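Local coordinates for protein neutral ceramidase (PDB 2ZXC) that hydrolyses the N-acyl linkage of ceramides to release sphingosine and a free fatty acid, uses a bound zinc ion, and can also run the reaction toward synthesis, at residues 322-327 / 465-470; 305-310 / 475-480; 610-615 / 636-641. All coordinates share one frame; numbering follows the deposited sequence.

Coming from the N terminus, the chain first reaches 305-310, then 322-327, and returns to them only much later: 465-470 closes interaction 1 and, a few residues on, 475-480 closes interaction 2. Interaction 1 is therefore nested inside the loop of interaction 2. The two touch where W470 CB packs on I309 CD1, 3.5 Å away, just before helix 471-488. Together they tie the loops and short strands after strand 295-303 to that helix and the loop leading into it. Interaction 3 follows in series, as a hairpin pairing strand 611-622 with strand 629-642 in the C-terminal part; its centre lies about 58 Å from that of interaction 1, on the opposite side of the chain's centre.

Interaction 1 (322-327 / 465-470)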
# COMPACT_ATOMS: atom_id res chain seq x y z
N CYS A 322 20.82 -11.73 -13.03
CA CYS A 322 20.92 -13.04 -12.39
C CYS A 322 19.51 -13.48 -12.05
O CYS A 322 18.58 -12.66 -12.05
CB CYS A 322 21.69 -12.96 -11.06
SG CYS A 322 23.02 -11.73 -10.91
N THR A 323 19.33 -14.76 -11.77
CA THR A 323 18.01 -15.23 -11.35
C THR A 323 17.93 -14.74 -9.91
O THR A 323 18.96 -14.52 -9.28
CB THR A 323 17.90 -16.77 -11.39
OG1 THR A 323 19.12 -17.35 -10.92
CG2 THR A 323 17.62 -17.25 -12.80
N ALA A 324 16.72 -14.57 -9.40
CA ALA A 324 16.51 -14.06 -8.05
C ALA A 324 17.19 -14.77 -6.88
O ALA A 324 17.25 -16.00 -6.81
CB ALA A 324 15.02 -13.98 -7.78
N ALA A 325 17.71 -13.97 -5.95
CA ALA A 325 18.36 -14.49 -4.75
C ALA A 325 18.35 -13.42 -3.67
O ALA A 325 18.46 -12.23 -3.97
CB ALA A 325 19.81 -14.88 -5.06
N ILE A 326 18.22 -13.84 -2.42
CA ILE A 326 18.24 -12.90 -1.32
C ILE A 326 19.47 -13.17 -0.47
O ILE A 326 19.78 -14.31 -0.15
CB ILE A 326 16.98 -13.01 -0.47
CG1 ILE A 326 15.79 -12.53 -1.30
CG2 ILE A 326 17.09 -12.14 0.77
CD1 ILE A 326 14.54 -12.37 -0.51
N GLY A 327 20.18 -12.10 -0.12
CA GLY A 327 21.37 -12.26 0.68
C GLY A 327 21.15 -11.82 2.11
O GLY A 327 20.12 -11.22 2.44
N THR A 465 18.00 -6.98 -3.37
CA THR A 465 17.95 -6.57 -4.77
C THR A 465 18.15 -7.90 -5.47
O THR A 465 19.27 -8.33 -5.75
CB THR A 465 19.07 -5.56 -5.08
OG1 THR A 465 18.80 -4.34 -4.37
CG2 THR A 465 19.13 -5.27 -6.57
N LEU A 466 17.02 -8.56 -5.70
CA LEU A 466 16.91 -9.90 -6.28
C LEU A 466 17.75 -10.32 -7.47
O LEU A 466 18.39 -11.38 -7.44
CB LEU A 466 15.45 -10.19 -6.64
CG LEU A 466 14.38 -10.07 -5.55
CD1 LEU A 466 13.02 -10.47 -6.14
CD2 LEU A 466 14.73 -10.96 -4.37
N TYR A 467 17.76 -9.52 -8.52
CA TYR A 467 18.44 -9.90 -9.74
C TYR A 467 19.90 -9.55 -9.94
O TYR A 467 20.38 -9.54 -11.06
CB TYR A 467 17.59 -9.41 -10.91
CG TYR A 467 16.12 -9.72 -10.70
CD1 TYR A 467 15.62 -11.02 -10.83
CD2 TYR A 467 15.24 -8.73 -10.29
CE1 TYR A 467 14.28 -11.31 -10.56
CE2 TYR A 467 13.91 -9.00 -10.01
CZ TYR A 467 13.43 -10.30 -10.14
OH TYR A 467 12.11 -10.56 -9.84
N GLY A 468 20.61 -9.28 -8.85
CA GLY A 468 22.02 -8.96 -8.97
C GLY A 468 22.37 -7.48 -8.96
O GLY A 468 21.48 -6.63 -8.93
N PRO A 469 23.67 -7.16 -9.01
CA PRO A 469 24.19 -5.80 -9.00
C PRO A 469 23.68 -4.87 -10.10
O PRO A 469 23.67 -3.64 -9.92
CB PRO A 469 25.71 -6.01 -9.08
CG PRO A 469 25.82 -7.25 -9.93
CD PRO A 469 24.75 -8.13 -9.30
N TRP A 470 23.25 -5.45 -11.21
CA TRP A 470 22.78 -4.64 -12.33
C TRP A 470 21.27 -4.53 -12.46
O TRP A 470 20.75 -4.17 -13.52
CB TRP A 470 23.38 -5.16 -13.64
CG TRP A 470 24.86 -5.14 -13.58
CD1 TRP A 470 25.70 -6.22 -13.56
CD2 TRP A 470 25.69 -3.98 -13.45
NE1 TRP A 470 27.00 -5.80 -13.42
CE2 TRP A 470 27.02 -4.43 -13.35
CE3 TRP A 470 25.43 -2.60 -13.41
CZ2 TRP A 470 28.11 -3.55 -13.20
CZ3 TRP A 470 26.51 -1.72 -13.26
CH2 TRP A 470 27.83 -2.20 -13.16
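A324 and L466 meet at the tight middle of this contact between two chain segments. The carbonyl oxygen of L466 accepts A325 N at 3.1 Å and is approached by A324 CA at 3.3 Å in a CA-H...O contact; outside the pair, Q371 NE2 also bonds to it. A324 CB fills the angle between L466 CB, 4.0 Å away, and Y467 CE1 at 3.9 Å. I326 and L466 lie side by side, with CG1 of I326 3.6 Å from CD2 of L466. L466 CB in turn sits over the centre of the Y467 ring. Y467 CG lies beside its backbone N (chi1 -45°), which brings the ring edge to C322 O; the phenol OH is held by P390 O.

Further along, Y467 O takes C322 N at 3.0 Å from above its carbonyl plane, and C322 SG rests 3.5 Å from G468 CA. Beyond this the fit slackens: P469 only brushes the sulfur, while T323 points away and is partly exposed.

The two backbone bonds fasten the type I turn T465-G468 to 322-327, itself tied by the C322-C370 disulfide to helix 365-370. K374 NZ bonds both A325 O and T465 O, so one lysine satisfies a carbonyl from each segment.

Interaction 2 (305-310 / 475-480); sequences TRLPIR and YQQLFV
A short β-ribbon packs against an α-helix here, with L307 and R310 of 305-310 meeting L478 and Q477 of helix 471-488. The ribbon is the antiparallel pair of strands 308-309 and 319-320, joined by the backbone bond between I309 and R319, and it lies on one flank of the helix. Y475 and F479 use another side of the same helix to pack on strand 392-400.

Q477 is the side chain that bridges the gap, pointing toward the ribbon. Its CG stands anti to the backbone N (chi1 -176°) and the chain runs on extended, which carries the amide to the backbone between P308 and R310. R310 folds over it: the arginine chain bends at chi3 (-61°) and lays its guanidinium almost parallel to the amide, the planes 12° apart and stacked. Beside this, CG2 of I309 also borders the amide group.

The guanidinium is salt-bridged to two carboxylates, E312 at NE and D481 at NH2, which probably hold the arginine flat over the glutamine. P308 and R310 mark the more open rim. On the side facing strand 295-303, L307 and L478 reach toward each other tip to tip, their CD1 atoms 4.0 Å apart, and both rest on V302 of that strand. Over the glutamine, NH1 of R310 comes within 3.6 Å of Q477 CD.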
# COMPACT_ATOMS: atom_id res chain seq x y z
N THR A 305 14.51 -13.03 -16.41
CA THR A 305 15.44 -14.15 -16.45
C THR A 305 16.56 -13.96 -17.46
O THR A 305 16.36 -14.08 -18.66
CB THR A 305 14.71 -15.46 -16.75
OG1 THR A 305 13.71 -15.68 -15.75
CG2 THR A 305 15.69 -16.64 -16.76
N ARG A 306 17.75 -13.67 -16.95
CA ARG A 306 18.91 -13.47 -17.80
C ARG A 306 18.68 -12.38 -18.84
O ARG A 306 19.11 -12.49 -19.99
CB ARG A 306 19.27 -14.80 -18.48
CG ARG A 306 19.64 -15.90 -17.48
CD ARG A 306 20.28 -17.10 -18.17
NE ARG A 306 19.33 -17.82 -19.01
CZ ARG A 306 18.43 -18.68 -18.54
NH1 ARG A 306 17.60 -19.29 -19.38
NH2 ARG A 306 18.37 -18.95 -17.24
N LEU A 307 18.02 -11.31 -18.43
CA LEU A 307 17.73 -10.19 -19.31
C LEU A 307 19.03 -9.48 -19.74
O LEU A 307 19.85 -9.10 -18.89
CB LEU A 307 16.81 -9.19 -18.60
CG LEU A 307 16.07 -8.11 -19.40
CD1 LEU A 307 15.29 -7.23 -18.45
CD2 LEU A 307 17.04 -7.26 -20.19
N PRO A 308 19.23 -9.30 -21.05
CA PRO A 308 20.42 -8.64 -21.58
C PRO A 308 20.45 -7.15 -21.22
O PRO A 308 19.49 -6.43 -21.49
CB PRO A 308 20.30 -8.85 -23.10
CG PRO A 308 19.44 -10.08 -23.22
CD PRO A 308 18.41 -9.86 -22.15
N ILE A 309 21.55 -6.70 -20.63
CA ILE A 309 21.68 -5.30 -20.25
C ILE A 309 22.80 -4.68 -21.08
O ILE A 309 23.96 -5.08 -20.97
CB ILE A 309 22.03 -5.16 -18.77
CG1 ILE A 309 21.13 -6.09 -17.94
CG2 ILE A 309 21.83 -3.72 -18.32
CD1 ILE A 309 21.58 -6.25 -16.49
N ARG A 310 22.46 -3.69 -21.90
CA ARG A 310 23.46 -3.05 -22.76
C ARG A 310 24.58 -2.38 -21.95
O ARG A 310 24.34 -1.81 -20.89
CB ARG A 310 22.77 -2.06 -23.71
CG ARG A 310 21.70 -2.74 -24.58
CD ARG A 310 21.25 -1.87 -25.75
NE ARG A 310 20.65 -0.61 -25.34
CZ ARG A 310 19.38 -0.45 -24.97
NH1 ARG A 310 18.54 -1.48 -24.96
NH2 ARG A 310 18.94 0.76 -24.63
N TYR A 475 16.39 -1.86 -14.97
CA TYR A 475 15.19 -1.04 -14.86
C TYR A 475 15.38 0.28 -15.60
O TYR A 475 14.46 0.78 -16.25
CB TYR A 475 14.87 -0.76 -13.40
CG TYR A 475 14.05 -1.82 -12.73
CD1 TYR A 475 12.70 -2.00 -13.06
CD2 TYR A 475 14.59 -2.63 -11.74
CE1 TYR A 475 11.92 -2.96 -12.42
CE2 TYR A 475 13.82 -3.59 -11.09
CZ TYR A 475 12.48 -3.75 -11.43
OH TYR A 475 11.72 -4.69 -10.79
N GLN A 476 16.57 0.85 -15.49
CA GLN A 476 16.83 2.11 -16.17
C GLN A 476 16.80 1.87 -17.68
O GLN A 476 16.36 2.72 -18.44
CB GLN A 476 18.19 2.69 -15.76
CG GLN A 476 18.40 4.12 -16.23
CD GLN A 476 19.58 4.77 -15.56
OE1 GLN A 476 19.68 4.78 -14.33
NE2 GLN A 476 20.49 5.35 -16.35
N GLN A 477 17.25 0.70 -18.11
CA GLN A 477 17.24 0.39 -19.53
C GLN A 477 15.81 0.15 -20.02
O GLN A 477 15.46 0.52 -21.15
CB GLN A 477 18.07 -0.85 -19.82
CG GLN A 477 18.18 -1.18 -21.30
CD GLN A 477 18.88 -2.49 -21.55
OE1 GLN A 477 18.24 -3.54 -21.69
NE2 GLN A 477 20.21 -2.46 -21.60
N LEU A 478 15.00 -0.47 -19.18
CA LEU A 478 13.62 -0.76 -19.56
C LEU A 478 12.79 0.51 -19.65
O LEU A 478 12.05 0.69 -20.62
CB LEU A 478 13.00 -1.74 -18.55
CG LEU A 478 13.70 -3.11 -18.57
CD1 LEU A 478 13.38 -3.90 -17.30
CD2 LEU A 478 13.27 -3.86 -19.81
N PHE A 479 12.92 1.39 -18.67
CA PHE A 479 12.16 2.63 -18.69
C PHE A 479 12.65 3.62 -19.75
O PHE A 479 11.86 4.38 -20.31
CB PHE A 479 12.20 3.28 -17.30
CG PHE A 479 11.21 2.69 -16.35
CD1 PHE A 479 9.84 2.86 -16.55
CD2 PHE A 479 11.63 1.95 -15.25
CE1 PHE A 479 8.92 2.32 -15.68
CE2 PHE A 479 10.71 1.40 -14.37
CZ PHE A 479 9.35 1.59 -14.58
N VAL A 480 13.95 3.61 -20.02
CA VAL A 480 14.49 4.50 -21.05
C VAL A 480 13.99 4.04 -22.42
O VAL A 480 13.51 4.84 -23.22
CB VAL A 480 16.04 4.50 -21.03
CG1 VAL A 480 16.57 5.10 -22.33
CG2 VAL A 480 16.53 5.32 -19.84

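Interaction 3 (610-615 / 636-641); sequences PGHYYI and TRSFEV
Y613 and F639 pair in the part of the β-hairpin farthest from its loop. Backbone bonds run both ways between them, Y613 N to F639 O at 2.9 Å and F639 N to Y613 O at 2.7 Å, and G611 pairs likewise with V641. The non-hydrogen-bonded pair H612-E640 lies between these. Toward the loop T636 N bonds to I615 O, while the T636 hydroxyl accepts I615 N at 3.0 Å and gives its proton to R637 O at 2.9 Å, so one side-chain oxygen stands in for a strand carbonyl where the pairing becomes irregular.

Apolar contacts gather on the face of Y613, F639 and V641. F639 CG sits between its own N and carbonyl carbon (chi1 56°), swinging the ring back across the partner strand; Y613 CB lies over its face, 4.1 Å from the ring centroid, a CH-π contact. I615 CG1 meets the ring's edge, and V641 CG2 presses to 3.3 Å from Y613 CD2.

On the other face, E640 CB lies over one side of the H612 imidazole, with S638 OG at its edge; E640 OE2 stays 3.8 Å from H612 CE1.

Segment 636-641 belongs to a region required for correct folding and localization. Strand 560-564 flanks 611-622 and strand 533-535 flanks 629-642, while F639 packs on V540 of 539-546 and W602 of 595-603, and I615 on I600, all in the facing sheet of a β-sandwich.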
# COMPACT_ATOMS: atom_id res chain seq x y z
N PRO A 610 -22.08 18.42 22.54
CA PRO A 610 -22.32 17.88 23.88
C PRO A 610 -23.69 17.22 23.87
O PRO A 610 -24.65 17.80 23.36
CB PRO A 610 -22.28 19.12 24.77
CG PRO A 610 -21.29 19.99 24.06
CD PRO A 610 -21.72 19.84 22.61
N GLY A 611 -23.79 16.01 24.41
CA GLY A 611 -25.07 15.33 24.41
C GLY A 611 -25.01 13.84 24.69
O GLY A 611 -24.03 13.34 25.24
N HIS A 612 -26.06 13.12 24.30
CA HIS A 612 -26.13 11.69 24.53
C HIS A 612 -25.73 10.86 23.32
O HIS A 612 -26.15 11.11 22.19
CB HIS A 612 -27.53 11.30 25.01
CG HIS A 612 -27.84 11.78 26.39
ND1 HIS A 612 -28.03 13.11 26.69
CD2 HIS A 612 -27.95 11.11 27.56
CE1 HIS A 612 -28.24 13.24 27.98
NE2 HIS A 612 -28.19 12.04 28.54
N TYR A 613 -24.90 9.85 23.59
CA TYR A 613 -24.39 8.96 22.56
C TYR A 613 -24.42 7.52 23.04
O TYR A 613 -24.49 7.25 24.24
CB TYR A 613 -22.93 9.31 22.26
CG TYR A 613 -22.70 10.64 21.59
CD1 TYR A 613 -22.40 10.70 20.23
CD2 TYR A 613 -22.77 11.83 22.31
CE1 TYR A 613 -22.16 11.92 19.61
CE2 TYR A 613 -22.54 13.05 21.70
CZ TYR A 613 -22.24 13.09 20.35
OH TYR A 613 -22.01 14.30 19.74
N TYR A 614 -24.36 6.59 22.09
CA TYR A 614 -24.28 5.17 22.41
C TYR A 614 -23.46 4.50 21.31
O TYR A 614 -23.35 5.01 20.20
CB TYR A 614 -25.66 4.52 22.56
CG TYR A 614 -26.49 4.35 21.30
CD1 TYR A 614 -27.37 5.35 20.88
CD2 TYR A 614 -26.46 3.15 20.59
CE1 TYR A 614 -28.20 5.16 19.78
CE2 TYR A 614 -27.29 2.95 19.49
CZ TYR A 614 -28.16 3.96 19.09
OH TYR A 614 -29.01 3.75 18.02
N ILE A 615 -22.86 3.36 21.64
CA ILE A 615 -22.04 2.65 20.68
C ILE A 615 -22.69 1.36 20.22
O ILE A 615 -23.18 0.57 21.02
CB ILE A 615 -20.64 2.35 21.26
CG1 ILE A 615 -19.91 3.68 21.50
CG2 ILE A 615 -19.86 1.44 20.31
CD1 ILE A 615 -18.52 3.53 22.08
N THR A 636 -24.70 -0.37 23.27
CA THR A 636 -24.50 -0.07 24.67
C THR A 636 -25.60 0.88 25.12
O THR A 636 -26.40 1.36 24.31
CB THR A 636 -23.17 0.66 24.92
OG1 THR A 636 -23.22 1.97 24.33
CG2 THR A 636 -22.03 -0.12 24.31
N ARG A 637 -25.65 1.15 26.42
CA ARG A 637 -26.63 2.08 26.95
C ARG A 637 -26.05 3.43 26.54
O ARG A 637 -24.90 3.50 26.09
CB ARG A 637 -26.69 1.99 28.46
CG ARG A 637 -25.38 2.33 29.14
CD ARG A 637 -25.44 2.05 30.62
NE ARG A 637 -24.18 2.37 31.27
CZ ARG A 637 -23.86 1.97 32.50
NH1 ARG A 637 -24.72 1.24 33.20
NH2 ARG A 637 -22.69 2.29 33.02
N SER A 638 -26.82 4.50 26.70
CA SER A 638 -26.33 5.81 26.32
C SER A 638 -25.47 6.45 27.40
O SER A 638 -25.68 6.22 28.60
CB SER A 638 -27.50 6.75 26.01
OG SER A 638 -28.16 7.18 27.20
N PHE A 639 -24.49 7.23 26.97
CA PHE A 639 -23.62 7.95 27.89
C PHE A 639 -23.68 9.41 27.47
O PHE A 639 -24.08 9.72 26.35
CB PHE A 639 -22.18 7.43 27.86
CG PHE A 639 -21.54 7.45 26.50
CD1 PHE A 639 -21.76 6.43 25.59
CD2 PHE A 639 -20.67 8.48 26.14
CE1 PHE A 639 -21.12 6.42 24.35
CE2 PHE A 639 -20.04 8.49 24.91
CZ PHE A 639 -20.26 7.45 24.01
N GLU A 640 -23.28 10.30 28.36
CA GLU A 640 -23.32 11.72 28.07
C GLU A 640 -21.97 12.36 27.80
O GLU A 640 -20.99 12.10 28.50
CB GLU A 640 -24.02 12.46 29.21
CG GLU A 640 -23.97 13.98 29.13
CD GLU A 640 -24.97 14.64 30.06
OE1 GLU A 640 -25.03 14.25 31.24
OE2 GLU A 640 -25.69 15.55 29.60
N VAL A 641 -21.92 13.19 26.77
CA VAL A 641 -20.71 13.90 26.40
C VAL A 641 -20.89 15.32 26.92
O VAL A 641 -21.75 16.06 26.44
CB VAL A 641 -20.50 13.92 24.88
CG1 VAL A 641 -19.32 14.81 24.52
CG2 VAL A 641 -20.25 12.50 24.38